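Side-chain contacts in penicillin binding protein 2X (Streptococcus thermophilus, PDB 5U47), which probably acts as a septal transpeptidase that cross-links peptides of adjacent peptidoglycan strands, and is thought to be inactivated by beta-lactam antibiotics: residues 368-371 with 372-376; 464-467 with 468-472; 566-569 with 570-574. The protein carries 1 engineered substitution. All blocks are in the same frame, centred on the assembly; numbering follows the deposited sequence.

Interaction 1: 368-371 with 372-376; sequences DKVW and SNYLS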
ATOM      1  N   ASP A 368     -21.241  23.501  11.200  1.00 46.10           N
ATOM      2  CA  ASP A 368     -20.479  23.238   9.970  1.00 46.26           C
ATOM      3  C   ASP A 368     -19.003  23.568  10.065  1.00 44.68           C
ATOM      4  O   ASP A 368     -18.169  22.778   9.654  1.00 43.15           O
ATOM      5  CB  ASP A 368     -21.062  24.017   8.779  1.00 48.26           C
ATOM      6  CG  ASP A 368     -22.348  23.400   8.229  1.00 49.57           C
ATOM      7  OD1 ASP A 368     -22.880  22.429   8.819  1.00 49.26           O
ATOM      8  OD2 ASP A 368     -22.822  23.894   7.183  1.00 50.67           O
ATOM      9  N   LYS A 369     -18.687  24.744  10.588  1.00 45.06           N
ATOM     10  CA  LYS A 369     -17.295  25.189  10.703  1.00 44.37           C
ATOM     11  C   LYS A 369     -16.449  24.208  11.525  1.00 42.83           C
ATOM     12  O   LYS A 369     -15.338  23.808  11.099  1.00 40.59           O
ATOM     13  CB  LYS A 369     -17.259  26.587  11.322  1.00 47.11           C
ATOM     14  CG  LYS A 369     -15.897  27.117  11.704  1.00 47.85           C
ATOM     15  CD  LYS A 369     -16.056  28.472  12.375  1.00 50.97           C
ATOM     16  CE  LYS A 369     -14.786  28.922  13.075  1.00 52.16           C
ATOM     17  NZ  LYS A 369     -13.609  28.908  12.171  1.00 54.03           N
ATOM     18  N   VAL A 370     -16.974  23.827  12.689  1.00 40.84           N
ATOM     19  CA  VAL A 370     -16.294  22.890  13.584  1.00 40.20           C
ATOM     20  C   VAL A 370     -16.137  21.512  12.921  1.00 39.12           C
ATOM     21  O   VAL A 370     -15.026  20.980  12.844  1.00 37.67           O
ATOM     22  CB  VAL A 370     -17.031  22.778  14.942  1.00 40.72           C
ATOM     23  CG1 VAL A 370     -16.467  21.629  15.776  1.00 40.48           C
ATOM     24  CG2 VAL A 370     -16.922  24.096  15.722  1.00 42.82           C
ATOM     25  N   TRP A 371     -17.235  20.942  12.432  1.00 37.30           N
ATOM     26  CA  TRP A 371     -17.167  19.640  11.765  1.00 36.14           C
ATOM     27  C   TRP A 371     -16.184  19.655  10.586  1.00 36.26           C
ATOM     28  O   TRP A 371     -15.364  18.732  10.438  1.00 34.92           O
ATOM     29  CB  TRP A 371     -18.559  19.163  11.325  1.00 35.74           C
ATOM     30  CG  TRP A 371     -18.568  17.865  10.521  1.00 34.48           C
ATOM     31  CD1 TRP A 371     -19.168  17.656   9.312  1.00 35.20           C
ATOM     32  CD2 TRP A 371     -17.913  16.627  10.859  1.00 33.17           C
ATOM     33  NE1 TRP A 371     -18.938  16.359   8.879  1.00 34.35           N
ATOM     34  CE2 TRP A 371     -18.174  15.712   9.813  1.00 32.67           C
ATOM     35  CE3 TRP A 371     -17.131  16.205  11.944  1.00 32.94           C
ATOM     36  CZ2 TRP A 371     -17.683  14.403   9.824  1.00 31.27           C
ATOM     37  CZ3 TRP A 371     -16.638  14.913  11.949  1.00 32.17           C
ATOM     38  CH2 TRP A 371     -16.919  14.023  10.900  1.00 31.32           C
ATOM     39  N   SER A 372     -16.249  20.690   9.763  1.00 36.91           N
ATOM     40  CA  SER A 372     -15.375  20.787   8.604  1.00 38.49           C
ATOM     41  C   SER A 372     -13.875  20.834   9.026  1.00 38.39           C
ATOM     42  O   SER A 372     -12.989  20.276   8.335  1.00 35.50           O
ATOM     43  CB  SER A 372     -15.766  21.994   7.749  1.00 41.24           C
ATOM     44  OG  SER A 372     -14.857  22.166   6.670  1.00 43.90           O
ATOM     45  N   ASN A 373     -13.616  21.463  10.170  1.00 38.58           N
ATOM     46  CA  ASN A 373     -12.273  21.536  10.717  1.00 39.11           C
ATOM     47  C   ASN A 373     -11.830  20.157  11.241  1.00 36.84           C
ATOM     48  O   ASN A 373     -10.652  19.817  11.144  1.00 35.84           O
ATOM     49  CB  ASN A 373     -12.199  22.568  11.836  1.00 40.13           C
ATOM     50  CG  ASN A 373     -10.780  22.849  12.263  1.00 39.87           C
ATOM     51  OD1 ASN A 373     -10.407  22.586  13.406  1.00 39.06           O
ATOM     52  ND2 ASN A 373      -9.959  23.341  11.328  1.00 39.73           N
ATOM     53  N   TYR A 374     -12.758  19.381  11.816  1.00 36.43           N
ATOM     54  CA  TYR A 374     -12.420  18.008  12.261  1.00 35.79           C
ATOM     55  C   TYR A 374     -12.033  17.139  11.081  1.00 34.14           C
ATOM     56  O   TYR A 374     -11.086  16.357  11.182  1.00 33.81           O
ATOM     57  CB  TYR A 374     -13.521  17.336  13.102  1.00 34.97           C
ATOM     58  CG  TYR A 374     -13.457  17.689  14.573  1.00 35.41           C
ATOM     59  CD1 TYR A 374     -12.467  17.148  15.389  1.00 35.04           C
ATOM     60  CD2 TYR A 374     -14.388  18.559  15.163  1.00 37.53           C
ATOM     61  CE1 TYR A 374     -12.384  17.466  16.734  1.00 34.60           C
ATOM     62  CE2 TYR A 374     -14.314  18.877  16.514  1.00 35.96           C
ATOM     63  CZ  TYR A 374     -13.309  18.327  17.292  1.00 37.28           C
ATOM     64  OH  TYR A 374     -13.212  18.630  18.635  1.00 36.86           O
ATOM     65  N   LEU A 375     -12.740  17.285   9.960  1.00 33.40           N
ATOM     66  CA  LEU A 375     -12.412  16.525   8.755  1.00 32.93           C
ATOM     67  C   LEU A 375     -11.025  16.928   8.246  1.00 34.37           C
ATOM     68  O   LEU A 375     -10.293  16.116   7.678  1.00 29.87           O
ATOM     69  CB  LEU A 375     -13.450  16.744   7.669  1.00 33.41           C
ATOM     70  CG  LEU A 375     -14.824  16.109   7.883  1.00 34.16           C
ATOM     71  CD1 LEU A 375     -15.825  16.676   6.895  1.00 34.57           C
ATOM     72  CD2 LEU A 375     -14.748  14.591   7.752  1.00 34.10           C
ATOM     73  N   SER A 376     -10.673  18.194   8.455  1.00 34.85           N
ATOM     74  CA  SER A 376      -9.366  18.683   8.053  1.00 34.68           C
ATOM     75  C   SER A 376      -8.290  18.095   9.001  1.00 32.38           C
ATOM     76  O   SER A 376      -7.242  17.636   8.541  1.00 33.36           O
ATOM     77  CB  SER A 376      -9.366  20.214   8.030  1.00 38.05           C
ATOM     78  OG  SER A 376      -8.154  20.694   7.489  1.00 42.51           O
TER
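The amide N of Ser372 donates to the carbonyl O of Asp368 at 2.8 Å, at the very start of helix 368-377. The same i to i+4 pattern repeats from Asn373 to Lys369, Tyr374 to Val370 and Leu375 to Trp371, and these successive bonds set where each side chain leaves the helix. The indole of Trp371 does most of the packing. Its CG lies anti to the backbone N (chi1 175°), beside the carbonyl carbon, which brings the ring next to the following turn and against Leu375. There Leu375 makes a CH-pi contact: CG sits over the face of the six-membered ring of Trp371, 4.0 Å from its centroid and 20° off the normal. The leucine branches then divide the indole, with CD1 of Leu375 3.7 Å from NE1 of Trp371 and CD2 3.6 Å from CZ2. Tyr374 crosses the tryptophan at about a right angle, and its CB comes obliquely to the ring, 4.0 Å from CE3 of Trp371. On the next flank Val370 and Tyr374 run side by side, CG1 of the valine 3.6 Å from CE2 of the tyrosine. Outside the pair of segments, NE1 of Trp371 bonds to OG of Ser406, the hydroxyl of Tyr374 to Asn307, and that of Ser372 to Gln398. Trp371 and Tyr374 both rest on Ala304 of helix 297-308, at whose start lies an SxxK sequence consistent with the active-site motif of this family. The chemistry is that of an amphipathic helix whose buried aromatics keep their polar atoms paired: the indole is held from its face by leucine carbon and through its N-H by a serine, which should leave the ring little freedom to turn.

Interaction 2: 464-467 with 468-472; sequences QAAS and ETRNY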
ATOM      1  N   GLN A 464      -9.499  10.544  25.718  1.00 34.61           N
ATOM      2  CA  GLN A 464     -10.801  10.237  26.302  1.00 36.68           C
ATOM      3  C   GLN A 464     -11.882  10.123  25.214  1.00 34.09           C
ATOM      4  O   GLN A 464     -12.700   9.204  25.248  1.00 34.80           O
ATOM      5  CB  GLN A 464     -11.183  11.280  27.366  1.00 39.80           C
ATOM      6  CG  GLN A 464     -12.491  10.982  28.080  1.00 42.74           C
ATOM      7  CD  GLN A 464     -12.846  12.012  29.135  1.00 47.48           C
ATOM      8  OE1 GLN A 464     -12.044  12.881  29.470  1.00 51.85           O
ATOM      9  NE2 GLN A 464     -14.063  11.920  29.663  1.00 48.38           N
ATOM     10  N   ALA A 465     -11.880  11.039  24.249  1.00 32.32           N
ATOM     11  CA  ALA A 465     -12.862  10.981  23.148  1.00 32.19           C
ATOM     12  C   ALA A 465     -12.721   9.692  22.324  1.00 30.37           C
ATOM     13  O   ALA A 465     -13.721   9.050  21.971  1.00 29.79           O
ATOM     14  CB  ALA A 465     -12.737  12.195  22.246  1.00 32.34           C
ATOM     15  N   ALA A 466     -11.478   9.310  22.034  1.00 28.85           N
ATOM     16  CA  ALA A 466     -11.213   8.084  21.293  1.00 28.29           C
ATOM     17  C   ALA A 466     -11.709   6.860  22.074  1.00 28.88           C
ATOM     18  O   ALA A 466     -12.346   5.989  21.523  1.00 28.27           O
ATOM     19  CB  ALA A 466      -9.730   7.952  21.005  1.00 27.42           C
ATOM     20  N   SER A 467     -11.392   6.820  23.362  1.00 29.38           N
ATOM     21  CA  SER A 467     -11.774   5.717  24.220  1.00 31.55           C
ATOM     22  C   SER A 467     -13.296   5.572  24.343  1.00 32.04           C
ATOM     23  O   SER A 467     -13.839   4.458  24.290  1.00 30.93           O
ATOM     24  CB  SER A 467     -11.166   5.939  25.604  1.00 34.74           C
ATOM     25  OG  SER A 467     -11.699   5.026  26.543  1.00 39.59           O
ATOM     26  N   GLU A 468     -13.979   6.700  24.531  1.00 32.52           N
ATOM     27  CA  GLU A 468     -15.441   6.695  24.619  1.00 33.61           C
ATOM     28  C   GLU A 468     -16.071   6.277  23.295  1.00 31.76           C
ATOM     29  O   GLU A 468     -17.050   5.525  23.283  1.00 32.40           O
ATOM     30  CB  GLU A 468     -15.977   8.040  25.131  1.00 35.94           C
ATOM     31  CG  GLU A 468     -15.596   8.259  26.584  1.00 38.15           C
ATOM     32  CD  GLU A 468     -16.092   9.574  27.159  1.00 42.34           C
ATOM     33  OE1 GLU A 468     -15.767   9.871  28.342  1.00 44.17           O
ATOM     34  OE2 GLU A 468     -16.801  10.310  26.439  1.00 44.79           O
ATOM     35  N   THR A 469     -15.505   6.743  22.192  1.00 30.09           N
ATOM     36  CA  THR A 469     -15.981   6.358  20.870  1.00 29.80           C
ATOM     37  C   THR A 469     -15.888   4.831  20.713  1.00 29.45           C
ATOM     38  O   THR A 469     -16.859   4.198  20.289  1.00 29.82           O
ATOM     39  CB  THR A 469     -15.200   7.070  19.741  1.00 28.96           C
ATOM     40  OG1 THR A 469     -15.393   8.483  19.847  1.00 29.84           O
ATOM     41  CG2 THR A 469     -15.686   6.623  18.375  1.00 28.85           C
ATOM     42  N   ARG A 470     -14.752   4.247  21.116  1.00 28.12           N
ATOM     43  CA  ARG A 470     -14.567   2.789  21.020  1.00 27.73           C
ATOM     44  C   ARG A 470     -15.575   2.033  21.877  1.00 28.81           C
ATOM     45  O   ARG A 470     -16.098   1.005  21.455  1.00 28.32           O
ATOM     46  CB  ARG A 470     -13.147   2.362  21.387  1.00 26.81           C
ATOM     47  CG  ARG A 470     -12.075   2.765  20.363  1.00 25.90           C
ATOM     48  CD  ARG A 470     -10.762   2.014  20.578  1.00 24.67           C
ATOM     49  NE  ARG A 470     -10.294   2.078  21.967  1.00 26.32           N
ATOM     50  CZ  ARG A 470      -9.643   3.104  22.522  1.00 28.33           C
ATOM     51  NH1 ARG A 470      -9.360   4.217  21.837  1.00 28.21           N
ATOM     52  NH2 ARG A 470      -9.285   3.032  23.798  1.00 29.56           N
ATOM     53  N   ASN A 471     -15.856   2.548  23.067  1.00 30.87           N
ATOM     54  CA  ASN A 471     -16.842   1.915  23.936  1.00 33.06           C
ATOM     55  C   ASN A 471     -18.257   1.998  23.322  1.00 32.57           C
ATOM     56  O   ASN A 471     -18.977   1.005  23.320  1.00 32.49           O
ATOM     57  CB  ASN A 471     -16.812   2.493  25.341  1.00 35.91           C
ATOM     58  CG  ASN A 471     -17.815   1.811  26.254  1.00 40.34           C
ATOM     59  OD1 ASN A 471     -17.802   0.587  26.394  1.00 44.07           O
ATOM     60  ND2 ASN A 471     -18.705   2.590  26.850  1.00 41.89           N
ATOM     61  N   TYR A 472     -18.645   3.151  22.779  1.00 32.11           N
ATOM     62  CA  TYR A 472     -19.964   3.254  22.123  1.00 33.57           C
ATOM     63  C   TYR A 472     -20.057   2.279  20.949  1.00 31.88           C
ATOM     64  O   TYR A 472     -21.116   1.712  20.689  1.00 33.00           O
ATOM     65  CB  TYR A 472     -20.281   4.687  21.654  1.00 34.10           C
ATOM     66  CG  TYR A 472     -20.502   5.671  22.784  1.00 35.82           C
ATOM     67  CD1 TYR A 472     -21.521   5.475  23.705  1.00 37.92           C
ATOM     68  CD2 TYR A 472     -19.731   6.822  22.905  1.00 35.71           C
ATOM     69  CE1 TYR A 472     -21.744   6.373  24.743  1.00 39.01           C
ATOM     70  CE2 TYR A 472     -19.944   7.717  23.937  1.00 37.12           C
ATOM     71  CZ  TYR A 472     -20.953   7.487  24.848  1.00 38.89           C
ATOM     72  OH  TYR A 472     -21.170   8.377  25.867  1.00 41.55           O
TER
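Glu468 lies alongside Gln464, one turn earlier in helix 463-478, the two side chains pointing the same way. CB of Glu468 lies 3.5 Å from the carbonyl O of Gln464; CG, anti to the carbonyl carbon and beside the backbone N (chi1 -68°), comes to 3.3 Å from that same O. The chain then runs on extended, CD passing 4.0 Å from CG of Gln464, until OE1 takes a nearly straight hydrogen bond from NE2 of Gln464, 3.0 Å at 167°. The acceptor lies close to the amide plane, yet the amide meets OE1 from above the carboxylate plane, and the two flat groups stand 77° apart. Within the transpeptidase domain this i to i+4 pair sits where the helix meets solvent and helix 297-308: Gln464 is exposed, while Glu468 reaches Ile306, and Thr469 packs on Ser303 and Ile306. The hydroxyl of Thr469 turns back to Ala465, OG1 to O 2.8 Å, while the amide N of Thr469 reaches this O from the opposite face of its plane at 2.9 Å. Arg470 bends at chi3, bringing its guanidinium over Ser467, whose CA sits above one face, 3.8 Å from CZ of Arg470. The guanidinium nitrogens are spoken for by carbonyls beyond the helix: NE by Ser536, NH1 by Ile426, NH2 by Glu537.

Interaction 3: 566-569 with 570-574; sequences LEEA and MSMGA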
ATOM      1  N   LEU A 566      -9.273 -11.779  12.252  1.00 23.81           N
ATOM      2  CA  LEU A 566      -8.851 -11.168  13.523  1.00 24.48           C
ATOM      3  C   LEU A 566      -8.473 -12.201  14.579  1.00 25.50           C
ATOM      4  O   LEU A 566      -7.574 -11.947  15.384  1.00 25.12           O
ATOM      5  CB  LEU A 566      -9.902 -10.199  14.076  1.00 25.03           C
ATOM      6  CG  LEU A 566     -10.019  -8.903  13.302  1.00 24.64           C
ATOM      7  CD1 LEU A 566     -11.060  -8.014  13.932  1.00 24.93           C
ATOM      8  CD2 LEU A 566      -8.677  -8.177  13.231  1.00 25.37           C
ATOM      9  N   GLU A 567      -9.150 -13.351  14.595  1.00 26.99           N
ATOM     10  CA  GLU A 567      -8.787 -14.421  15.526  1.00 29.13           C
ATOM     11  C   GLU A 567      -7.407 -14.979  15.154  1.00 29.13           C
ATOM     12  O   GLU A 567      -6.593 -15.267  16.033  1.00 28.33           O
ATOM     13  CB  GLU A 567      -9.845 -15.534  15.586  1.00 32.52           C
ATOM     14  CG  GLU A 567     -11.046 -15.132  16.427  1.00 35.96           C
ATOM     15  CD  GLU A 567     -12.081 -16.221  16.591  1.00 41.16           C
ATOM     16  OE1 GLU A 567     -12.077 -17.205  15.811  1.00 45.01           O
ATOM     17  OE2 GLU A 567     -12.900 -16.092  17.525  1.00 44.53           O
ATOM     18  N   GLU A 568      -7.147 -15.107  13.851  1.00 28.93           N
ATOM     19  CA  GLU A 568      -5.844 -15.589  13.396  1.00 30.02           C
ATOM     20  C   GLU A 568      -4.773 -14.587  13.806  1.00 27.95           C
ATOM     21  O   GLU A 568      -3.727 -14.982  14.292  1.00 28.50           O
ATOM     22  CB  GLU A 568      -5.814 -15.789  11.876  1.00 31.96           C
ATOM     23  CG  GLU A 568      -4.562 -16.521  11.369  1.00 36.04           C
ATOM     24  CD  GLU A 568      -4.470 -17.979  11.824  1.00 39.39           C
ATOM     25  OE1 GLU A 568      -5.483 -18.548  12.314  1.00 42.33           O
ATOM     26  OE2 GLU A 568      -3.374 -18.566  11.687  1.00 44.10           O
ATOM     27  N   ALA A 569      -5.052 -13.292  13.630  1.00 26.16           N
ATOM     28  CA  ALA A 569      -4.097 -12.247  13.997  1.00 25.88           C
ATOM     29  C   ALA A 569      -3.753 -12.299  15.478  1.00 28.37           C
ATOM     30  O   ALA A 569      -2.569 -12.221  15.860  1.00 27.31           O
ATOM     31  CB  ALA A 569      -4.632 -10.868  13.647  1.00 24.19           C
ATOM     32  N   MET A 570      -4.794 -12.408  16.307  1.00 28.69           N
ATOM     33  CA  MET A 570      -4.599 -12.507  17.756  1.00 30.18           C
ATOM     34  C   MET A 570      -3.826 -13.778  18.142  1.00 32.60           C
ATOM     35  O   MET A 570      -2.977 -13.734  19.027  1.00 33.02           O
ATOM     36  CB  MET A 570      -5.934 -12.450  18.504  1.00 30.38           C
ATOM     37  CG  MET A 570      -6.631 -11.101  18.453  1.00 30.36           C
ATOM     38  SD  MET A 570      -5.753  -9.761  19.293  1.00 30.73           S
ATOM     39  CE  MET A 570      -5.939 -10.229  21.004  1.00 33.86           C
ATOM     40  N   SER A 571      -4.093 -14.898  17.469  1.00 34.00           N
ATOM     41  CA  SER A 571      -3.412 -16.145  17.805  1.00 38.04           C
ATOM     42  C   SER A 571      -1.911 -16.127  17.455  1.00 39.60           C
ATOM     43  O   SER A 571      -1.151 -16.907  18.025  1.00 39.35           O
ATOM     44  CB  SER A 571      -4.067 -17.341  17.103  1.00 40.07           C
ATOM     45  OG  SER A 571      -3.780 -17.303  15.711  1.00 40.96           O
ATOM     46  N   MET A 572      -1.489 -15.246  16.540  1.00 40.55           N
ATOM     47  CA  MET A 572      -0.084 -15.210  16.102  1.00 46.74           C
ATOM     48  C   MET A 572       0.903 -14.612  17.105  1.00 55.17           C
ATOM     49  O   MET A 572       2.024 -15.126  17.237  1.00 61.26           O
ATOM     50  CB  MET A 572       0.036 -14.546  14.734  1.00 45.22           C
ATOM     51  CG  MET A 572      -0.547 -15.432  13.642  1.00 44.28           C
ATOM     52  SD  MET A 572      -0.647 -14.660  12.016  1.00 44.03           S
ATOM     53  CE  MET A 572       1.087 -14.605  11.574  1.00 46.22           C
ATOM     54  N   GLY A 573       0.510 -13.554  17.808  1.00 59.10           N
ATOM     55  CA  GLY A 573       1.375 -12.967  18.842  1.00 62.99           C
ATOM     56  C   GLY A 573       2.673 -12.387  18.310  1.00 64.13           C
ATOM     57  O   GLY A 573       2.662 -11.536  17.423  1.00 65.04           O
ATOM     58  N   ALA A 574       3.789 -12.880  18.843  1.00 69.17           N
ATOM     59  CA  ALA A 574       5.130 -12.421  18.467  1.00 72.23           C
ATOM     60  C   ALA A 574       5.505 -12.629  16.992  1.00 72.42           C
ATOM     61  O   ALA A 574       6.565 -12.179  16.563  1.00 74.69           O
ATOM     62  CB  ALA A 574       6.174 -13.080  19.362  1.00 76.63           C
TER
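Met570 and Ser571 still close regular helical turns, bonding through their amides to the carbonyls of Leu566 and Glu567, but the pattern frays one residue later. The amide N of Met572 makes a weak bond to Glu568 O (3.2 Å) and a second bond, to Ala569 O (3.3 Å), which it approaches from well above the carbonyl plane. Gly573 then breaks out with positive phi (64°) and stands at the N-cap of the short helix 574-577. Among the side chains, chi1 of 72° tucks OG of Ser571 between its own N and C, from where it donates to Glu568 O at 2.7 Å. CG of Met572 also lies 3.3 Å from Glu568 O. CG of Met570, anti to its carbonyl carbon, lies 3.3 Å from Leu566 O, and the chain bends beyond it. Glu567 has its polar partner outside the segments, OE2 bonding to the amide N of Gly498. Helix 558-572 lies against the antiparallel sheet of the transpeptidase domain: Leu566 packs on strands 526-534 and 541-548, Ala569 and Met570 meet Tyr541, and on helix 224-241 Glu568 touches Phe229 and Met572 touches Pro225.

How the interactions relate
Interactions 1 and 2 each lie within a single helix, whereas interaction 3 spans a helix end; all are partly buried, interaction 2 most and interaction 3 least. Interactions 1 and 2 pack against the same element, helix 297-308, and come within about 7 Å of each other at their nearest atoms; interaction 3 lies on the sheet instead, its centre 24 Å from that of interaction 2. Chemistry follows place. In interaction 1 the buried side is aromatic and aliphatic. Interaction 2 has an amide-carboxylate pair reaching the surface and a threonine and an arginine buried. Interaction 3 is ruled by backbone carbonyls and a serine hydroxyl, with little side-chain to side-chain contact.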